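Local coordinates for protein H subunit of photosynthetic reaction center complex (Rhodopseudomonas palustris, PDB 6Z5S) that serves as the H subunit of the photosynthetic reaction centre, a membrane-anchored subunit that probably caps the complex and helps stabilise it, at residues D32-Y37 against A56-K61; L126-P131 against R170-A175; E165-R170 against Y177-V182. All coordinates share one frame; numbering follows the deposited sequence.

Contact 1: D32-Y37 against A56-K61; sequences DKREGY and APPDPK
Arg34 lays its guanidinium between Pro58 and Lys61. CG of Pro58 sits over the centre of one face, 3.4 Å from Arg34 CZ, while CB of Lys61 lies over the opposite face nearer the rim, 3.4 Å from Arg34 NH1. At the edge, NH1 of Arg34 gives a hydrogen bond to Asp59 O (2.7 Å), the carbonyl lying in the guanidinium plane and met nearly along the C=O axis at 163°. An extended chain from CG to NE carries the group this far. Nearer the backbone, Pro57 packs against Lys33 and Tyr37: its CB meets Lys33 O at 3.4 Å, and its CG touches Tyr37 CB at 3.6 Å. These two irregular segments bring the chain following helix 9-31, which holds the predicted membrane span, against the proline-rich approach to strand 61-64, beside bound cardiolipin. Further out, a salt bridge from Arg34 NE to Glu31 steadies the guanidinium. Without that group, as with an alanine here, Asp59 O and Glu31 would probably each lose a partner and a gap would open between Pro58 and Lys61. Lys33 NZ forms a salt bridge with cardiolipin and also bonds to the carbonyls of Ile52 and Pro55, whereas Lys61 NZ pairs with an acidic side chain of another protein's chain.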
# COMPACT_ATOMS: atom_id res chain seq x y z
N ASP D 32 1.06 -5.01 20.66
CA ASP D 32 -0.39 -5.18 20.58
C ASP D 32 -1.01 -5.49 21.94
O ASP D 32 -2.23 -5.34 22.09
CB ASP D 32 -0.75 -6.31 19.62
CG ASP D 32 -0.61 -5.92 18.17
OD1 ASP D 32 -0.46 -4.72 17.88
OD2 ASP D 32 -0.67 -6.82 17.31
N LYS D 33 -0.22 -5.94 22.91
CA LYS D 33 -0.74 -6.43 24.18
C LYS D 33 -0.62 -5.40 25.29
O LYS D 33 -0.48 -5.77 26.46
CB LYS D 33 -0.04 -7.72 24.57
CG LYS D 33 -0.25 -8.82 23.57
CD LYS D 33 -0.04 -10.17 24.19
CE LYS D 33 -0.34 -11.26 23.19
NZ LYS D 33 -0.16 -12.59 23.79
N ARG D 34 -0.68 -4.12 24.95
CA ARG D 34 -0.63 -3.07 25.95
C ARG D 34 -2.00 -2.69 26.49
O ARG D 34 -2.08 -1.88 27.41
CB ARG D 34 0.06 -1.83 25.37
CG ARG D 34 1.55 -2.00 25.15
CD ARG D 34 2.25 -0.66 25.12
NE ARG D 34 3.69 -0.79 24.97
CZ ARG D 34 4.53 -1.04 25.97
NH1 ARG D 34 4.07 -1.19 27.20
NH2 ARG D 34 5.82 -1.13 25.74
N GLU D 35 -3.07 -3.25 25.93
CA GLU D 35 -4.41 -3.07 26.47
C GLU D 35 -5.09 -4.42 26.50
O GLU D 35 -4.88 -5.24 25.61
CB GLU D 35 -5.24 -2.08 25.65
CG GLU D 35 -4.70 -0.66 25.60
CD GLU D 35 -5.30 0.24 26.67
OE1 GLU D 35 -6.11 -0.25 27.49
OE2 GLU D 35 -4.97 1.44 26.69
N GLY D 36 -5.91 -4.64 27.52
CA GLY D 36 -6.73 -5.83 27.57
C GLY D 36 -6.06 -7.06 28.13
O GLY D 36 -6.48 -8.17 27.82
N TYR D 37 -5.03 -6.89 28.95
CA TYR D 37 -4.31 -8.02 29.50
C TYR D 37 -4.03 -7.77 30.98
O TYR D 37 -3.88 -6.62 31.39
CB TYR D 37 -2.99 -8.26 28.75
CG TYR D 37 -3.20 -8.94 27.44
CD1 TYR D 37 -3.47 -8.21 26.29
CD2 TYR D 37 -3.16 -10.32 27.34
CE1 TYR D 37 -3.67 -8.83 25.09
CE2 TYR D 37 -3.36 -10.95 26.14
CZ TYR D 37 -3.62 -10.20 25.02
OH TYR D 37 -3.82 -10.83 23.82
N ALA D 56 4.46 -12.28 25.90
CA ALA D 56 3.87 -11.74 27.10
C ALA D 56 3.70 -10.23 26.96
O ALA D 56 4.49 -9.58 26.28
CB ALA D 56 4.72 -12.06 28.32
N PRO D 57 2.65 -9.66 27.54
CA PRO D 57 2.49 -8.21 27.52
C PRO D 57 3.72 -7.53 28.08
O PRO D 57 4.35 -8.04 29.02
CB PRO D 57 1.27 -7.99 28.41
CG PRO D 57 0.49 -9.22 28.26
CD PRO D 57 1.48 -10.33 28.12
N PRO D 58 4.11 -6.40 27.52
CA PRO D 58 5.27 -5.67 28.04
C PRO D 58 4.94 -4.97 29.35
O PRO D 58 3.81 -4.97 29.83
CB PRO D 58 5.58 -4.68 26.93
CG PRO D 58 4.28 -4.45 26.28
CD PRO D 58 3.52 -5.73 26.36
N ASP D 59 5.97 -4.36 29.93
CA ASP D 59 5.78 -3.58 31.14
C ASP D 59 4.90 -2.38 30.84
O ASP D 59 4.87 -1.89 29.71
CB ASP D 59 7.12 -3.12 31.69
CG ASP D 59 8.14 -4.22 31.75
OD1 ASP D 59 9.09 -4.17 30.95
OD2 ASP D 59 7.98 -5.13 32.58
N PRO D 60 4.17 -1.88 31.83
CA PRO D 60 3.27 -0.75 31.59
C PRO D 60 4.01 0.46 31.05
O PRO D 60 5.11 0.79 31.51
CB PRO D 60 2.67 -0.48 32.97
CG PRO D 60 2.80 -1.76 33.69
CD PRO D 60 4.08 -2.36 33.22
N LYS D 61 3.41 1.11 30.07
CA LYS D 61 4.04 2.23 29.38
C LYS D 61 3.50 3.53 29.93
O LYS D 61 2.30 3.68 30.14
CB LYS D 61 3.79 2.15 27.88
CG LYS D 61 4.54 3.19 27.09
CD LYS D 61 4.15 3.12 25.64
CE LYS D 61 5.19 3.76 24.76
NZ LYS D 61 4.94 3.42 23.34

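Contact 2: L126-P131 against R170-A175; sequences LPIIVP and RAEVLA
Arg170 reaches back along the loop 126-128 and ties its side chain to two successive backbone carbonyls. Its CG stands anti to the carbonyl carbon (chi1 -56°), the chain runs straight through chi2, and a bend at chi3 of -55° then turns the guanidinium toward Leu126 and Pro127. In that pose NE of Arg170 donates to Pro127 O at 3.2 Å, a nearly straight bond at 168° that lies in the guanidinium plane. NH1 of Arg170 makes a weak bond to Leu126 O (3.3 Å), again at the edge of the group, and CB of Leu126 approaches the same NH1 at 3.5 Å. Val130 CG2 touches the aliphatic part, 4.0 Å from Arg170 CG, the two side chains meeting at a slant. At its backbone, Arg170 N bonds to Ile128 O at 2.8 Å, carrying on the pairing of strands 129-131 and 161-169 just beyond their regular ends. A salt bridge from NH1 to Asp124 is the stronger polar tie of the side chain. Asp124 probably offsets much of the guanidinium's positive charge, and the bond from NE, helped by the weak one from NH1, is likely to limit turning of the group.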
# COMPACT_ATOMS: atom_id res chain seq x y z
N LEU D 126 -8.72 24.17 27.10
CA LEU D 126 -10.15 24.40 27.11
C LEU D 126 -10.85 23.22 26.46
O LEU D 126 -10.29 22.59 25.57
CB LEU D 126 -10.51 25.69 26.37
CG LEU D 126 -9.92 26.96 26.97
CD1 LEU D 126 -10.25 28.15 26.09
CD2 LEU D 126 -10.43 27.17 28.38
N PRO D 127 -12.07 22.91 26.89
CA PRO D 127 -12.81 21.81 26.25
C PRO D 127 -12.95 22.05 24.75
O PRO D 127 -13.26 23.15 24.31
CB PRO D 127 -14.16 21.84 26.96
CG PRO D 127 -13.86 22.45 28.28
CD PRO D 127 -12.80 23.47 28.03
N ILE D 128 -12.71 21.00 23.98
CA ILE D 128 -12.78 21.12 22.53
C ILE D 128 -14.19 20.88 22.00
O ILE D 128 -14.56 21.42 20.96
CB ILE D 128 -11.78 20.16 21.86
CG1 ILE D 128 -12.07 18.72 22.25
CG2 ILE D 128 -10.37 20.52 22.25
CD1 ILE D 128 -11.15 17.73 21.61
N ILE D 129 -14.99 20.07 22.69
CA ILE D 129 -16.37 19.82 22.28
C ILE D 129 -17.24 20.79 23.07
O ILE D 129 -17.44 20.63 24.27
CB ILE D 129 -16.77 18.36 22.52
CG1 ILE D 129 -15.81 17.42 21.81
CG2 ILE D 129 -18.19 18.13 22.04
CD1 ILE D 129 -16.28 16.00 21.76
N VAL D 130 -17.75 21.80 22.38
CA VAL D 130 -18.51 22.86 23.04
C VAL D 130 -19.70 23.23 22.18
O VAL D 130 -19.70 23.04 20.96
CB VAL D 130 -17.66 24.12 23.30
CG1 VAL D 130 -16.57 23.82 24.30
CG2 VAL D 130 -17.06 24.60 22.00
N PRO D 131 -20.75 23.77 22.80
CA PRO D 131 -21.87 24.29 22.02
C PRO D 131 -21.42 25.51 21.22
O PRO D 131 -20.52 26.24 21.62
CB PRO D 131 -22.91 24.67 23.07
CG PRO D 131 -22.47 24.01 24.32
CD PRO D 131 -20.99 23.93 24.25
N ARG D 170 -13.51 22.06 18.46
CA ARG D 170 -12.60 23.14 18.11
C ARG D 170 -11.27 22.57 17.62
O ARG D 170 -10.85 21.48 18.00
CB ARG D 170 -12.36 24.05 19.30
CG ARG D 170 -13.61 24.65 19.90
CD ARG D 170 -13.26 25.66 20.97
NE ARG D 170 -12.38 25.10 21.99
CZ ARG D 170 -11.07 25.31 22.06
NH1 ARG D 170 -10.36 24.75 23.02
NH2 ARG D 170 -10.48 26.08 21.16
N ALA D 171 -10.62 23.33 16.73
CA ALA D 171 -9.32 23.00 16.16
C ALA D 171 -9.43 21.82 15.20
O ALA D 171 -8.48 21.51 14.47
CB ALA D 171 -8.29 22.71 17.25
N GLU D 172 -10.58 21.15 15.20
CA GLU D 172 -10.98 20.23 14.14
C GLU D 172 -12.42 20.62 13.85
O GLU D 172 -13.34 20.05 14.44
CB GLU D 172 -10.86 18.77 14.57
CG GLU D 172 -9.66 18.46 15.47
CD GLU D 172 -9.77 17.12 16.16
OE1 GLU D 172 -10.16 17.09 17.35
OE2 GLU D 172 -9.47 16.09 15.52
N VAL D 173 -12.61 21.59 12.96
CA VAL D 173 -13.93 22.18 12.79
C VAL D 173 -14.88 21.10 12.28
O VAL D 173 -14.76 20.61 11.15
CB VAL D 173 -13.89 23.40 11.87
CG1 VAL D 173 -13.00 24.45 12.49
CG2 VAL D 173 -13.32 23.06 10.51
N LEU D 174 -15.82 20.70 13.14
CA LEU D 174 -16.64 19.53 12.87
C LEU D 174 -17.77 19.49 13.89
O LEU D 174 -17.54 19.74 15.07
CB LEU D 174 -15.81 18.25 12.95
CG LEU D 174 -16.50 16.93 12.63
CD1 LEU D 174 -16.93 16.89 11.18
CD2 LEU D 174 -15.56 15.77 12.95
N ALA D 175 -18.97 19.19 13.42
CA ALA D 175 -20.11 19.05 14.31
C ALA D 175 -20.12 17.65 14.91
O ALA D 175 -20.14 16.66 14.17
CB ALA D 175 -21.42 19.32 13.57

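Contact 3: E165-R170 against Y177-V182; sequences EVWVDR and YLEVEV
Trp167, Glu179 and Tyr177 carry this contact, all three on one face of the sheet. Trp167 and Tyr177 form an antiparallel hydrogen-bonded pair: Trp167 N donates to Tyr177 O (2.6 Å), and Tyr177 N returns a bond to Trp167 O at 3.2 Å. Their side chains meet near the backbone, CB to CB at 3.7 Å, with Trp167 CB lying at the edge of the tyrosine ring. In Trp167, chi1 of -70° places CG anti to the carbonyl carbon, and chi2 of 52° turns the NE1 edge to Glu179. There NE1 of Trp167 makes a weak hydrogen bond to Glu179 OE1 at 3.2 Å, the carboxylate standing almost upright to the ring, with 82° between the planes. The extended chain of Glu179 brings OE1 to this edge, where Arg133 also holds it in a salt bridge, so the buried carboxylate has two donors and its charge is probably offset by the arginine. Glu179 N bonds to Glu165 O at 2.6 Å. The end of the Tyr177 side chain leads away from strand 161-169, its OH bonding to Glu232 of helix 229-245. On the other face, Val166 CG2 and Leu178 CD2 lie side by side at 4.0 Å. Strands 161-169 and 174-182 thus make a beta hairpin of the PRC-barrel domain, the middle pair of a four-stranded antiparallel sheet that strand 129-131 joins at one side.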
# COMPACT_ATOMS: atom_id res chain seq x y z
N GLU D 165 -29.21 23.11 19.83
CA GLU D 165 -27.87 23.62 19.64
C GLU D 165 -27.00 22.56 19.00
O GLU D 165 -27.23 21.36 19.18
CB GLU D 165 -27.26 24.08 20.97
CG GLU D 165 -25.98 24.87 20.84
CD GLU D 165 -26.17 26.18 20.10
OE1 GLU D 165 -27.31 26.70 20.09
OE2 GLU D 165 -25.19 26.69 19.54
N VAL D 166 -26.01 23.00 18.25
CA VAL D 166 -25.05 22.13 17.59
C VAL D 166 -23.74 22.22 18.36
O VAL D 166 -23.17 23.30 18.50
CB VAL D 166 -24.86 22.50 16.12
CG1 VAL D 166 -23.78 21.65 15.49
CG2 VAL D 166 -26.16 22.35 15.37
N TRP D 167 -23.27 21.08 18.86
CA TRP D 167 -21.99 21.02 19.55
C TRP D 167 -20.90 20.70 18.54
O TRP D 167 -21.05 19.78 17.73
CB TRP D 167 -22.01 19.96 20.65
CG TRP D 167 -22.86 20.32 21.80
CD1 TRP D 167 -24.16 20.72 21.78
CD2 TRP D 167 -22.48 20.31 23.18
NE1 TRP D 167 -24.61 20.96 23.05
CE2 TRP D 167 -23.60 20.71 23.93
CE3 TRP D 167 -21.30 19.99 23.84
CZ2 TRP D 167 -23.57 20.81 25.31
CZ3 TRP D 167 -21.27 20.09 25.21
CH2 TRP D 167 -22.39 20.49 25.93
N VAL D 168 -19.81 21.45 18.59
CA VAL D 168 -18.75 21.32 17.61
C VAL D 168 -17.42 21.08 18.32
O VAL D 168 -17.25 21.37 19.50
CB VAL D 168 -18.65 22.56 16.70
CG1 VAL D 168 -19.97 22.82 16.02
CG2 VAL D 168 -18.22 23.76 17.50
N ASP D 169 -16.48 20.55 17.55
CA ASP D 169 -15.12 20.31 17.99
C ASP D 169 -14.25 21.47 17.53
O ASP D 169 -14.26 21.83 16.35
CB ASP D 169 -14.60 18.99 17.42
CG ASP D 169 -13.26 18.57 18.01
OD1 ASP D 169 -12.54 19.43 18.55
OD2 ASP D 169 -12.94 17.37 17.93
N ARG D 170 -13.51 22.06 18.46
CA ARG D 170 -12.60 23.14 18.11
C ARG D 170 -11.27 22.57 17.62
O ARG D 170 -10.85 21.48 18.00
CB ARG D 170 -12.36 24.05 19.30
CG ARG D 170 -13.61 24.65 19.90
CD ARG D 170 -13.26 25.66 20.97
NE ARG D 170 -12.38 25.10 21.99
CZ ARG D 170 -11.07 25.31 22.06
NH1 ARG D 170 -10.36 24.75 23.02
NH2 ARG D 170 -10.48 26.08 21.16
N TYR D 177 -22.11 16.82 18.15
CA TYR D 177 -23.36 16.50 18.83
C TYR D 177 -24.42 17.53 18.50
O TYR D 177 -24.11 18.70 18.26
CB TYR D 177 -23.17 16.43 20.35
CG TYR D 177 -22.17 15.39 20.78
CD1 TYR D 177 -22.56 14.08 20.98
CD2 TYR D 177 -20.84 15.71 20.96
CE1 TYR D 177 -21.66 13.13 21.36
CE2 TYR D 177 -19.93 14.77 21.34
CZ TYR D 177 -20.34 13.47 21.54
OH TYR D 177 -19.43 12.52 21.92
N LEU D 178 -25.66 17.08 18.50
CA LEU D 178 -26.83 17.95 18.46
C LEU D 178 -27.46 17.95 19.84
O LEU D 178 -27.75 16.89 20.40
CB LEU D 178 -27.86 17.48 17.44
CG LEU D 178 -27.38 17.18 16.02
CD1 LEU D 178 -28.54 16.70 15.19
CD2 LEU D 178 -26.75 18.41 15.41
N GLU D 179 -27.65 19.14 20.40
CA GLU D 179 -28.42 19.25 21.63
C GLU D 179 -29.89 19.12 21.30
O GLU D 179 -30.36 19.67 20.31
CB GLU D 179 -28.14 20.58 22.33
CG GLU D 179 -28.33 20.53 23.83
CD GLU D 179 -27.61 21.66 24.53
OE1 GLU D 179 -27.26 22.65 23.86
OE2 GLU D 179 -27.40 21.56 25.76
N VAL D 180 -30.62 18.39 22.13
CA VAL D 180 -32.03 18.12 21.90
C VAL D 180 -32.80 18.48 23.16
O VAL D 180 -32.59 17.86 24.21
CB VAL D 180 -32.28 16.66 21.51
CG1 VAL D 180 -33.76 16.42 21.42
CG2 VAL D 180 -31.62 16.35 20.19
N GLU D 181 -33.66 19.48 23.05
CA GLU D 181 -34.68 19.73 24.05
C GLU D 181 -35.68 18.59 23.98
O GLU D 181 -36.39 18.45 22.98
CB GLU D 181 -35.35 21.07 23.78
CG GLU D 181 -36.38 21.49 24.81
CD GLU D 181 -35.76 21.81 26.15
OE1 GLU D 181 -34.57 22.19 26.18
OE2 GLU D 181 -36.47 21.69 27.17
N VAL D 182 -35.72 17.76 25.02
CA VAL D 182 -36.61 16.62 25.02
C VAL D 182 -38.06 17.12 24.97
O VAL D 182 -38.35 18.30 25.21
CB VAL D 182 -36.35 15.73 26.24
CG1 VAL D 182 -36.86 16.41 27.49
CG2 VAL D 182 -36.95 14.34 26.07

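Contacts 2 and 3 belong to one sheet, their centres about 11 Å apart: strand 161-169 lies between 129-131 and 174-182, and Arg170 is common to both. Probable backbone hydrogen bonds join them, as from Asp169 N to Leu174 O. Contact 3 is buried in the sheet, built on strand pairing with an indole and a carboxylate held over it, whereas contact 2, partly buried at the strand ends, relies on an arginine gripping loop carbonyls. Contact 1 stands apart, its centre about 32 and 37 Å from theirs, next to the membrane anchor; there prolines and an arginine pack without regular strand pairing, and the charges of Lys33 and Lys61 are met by lipid and another subunit, that of Arg34 by its own chain.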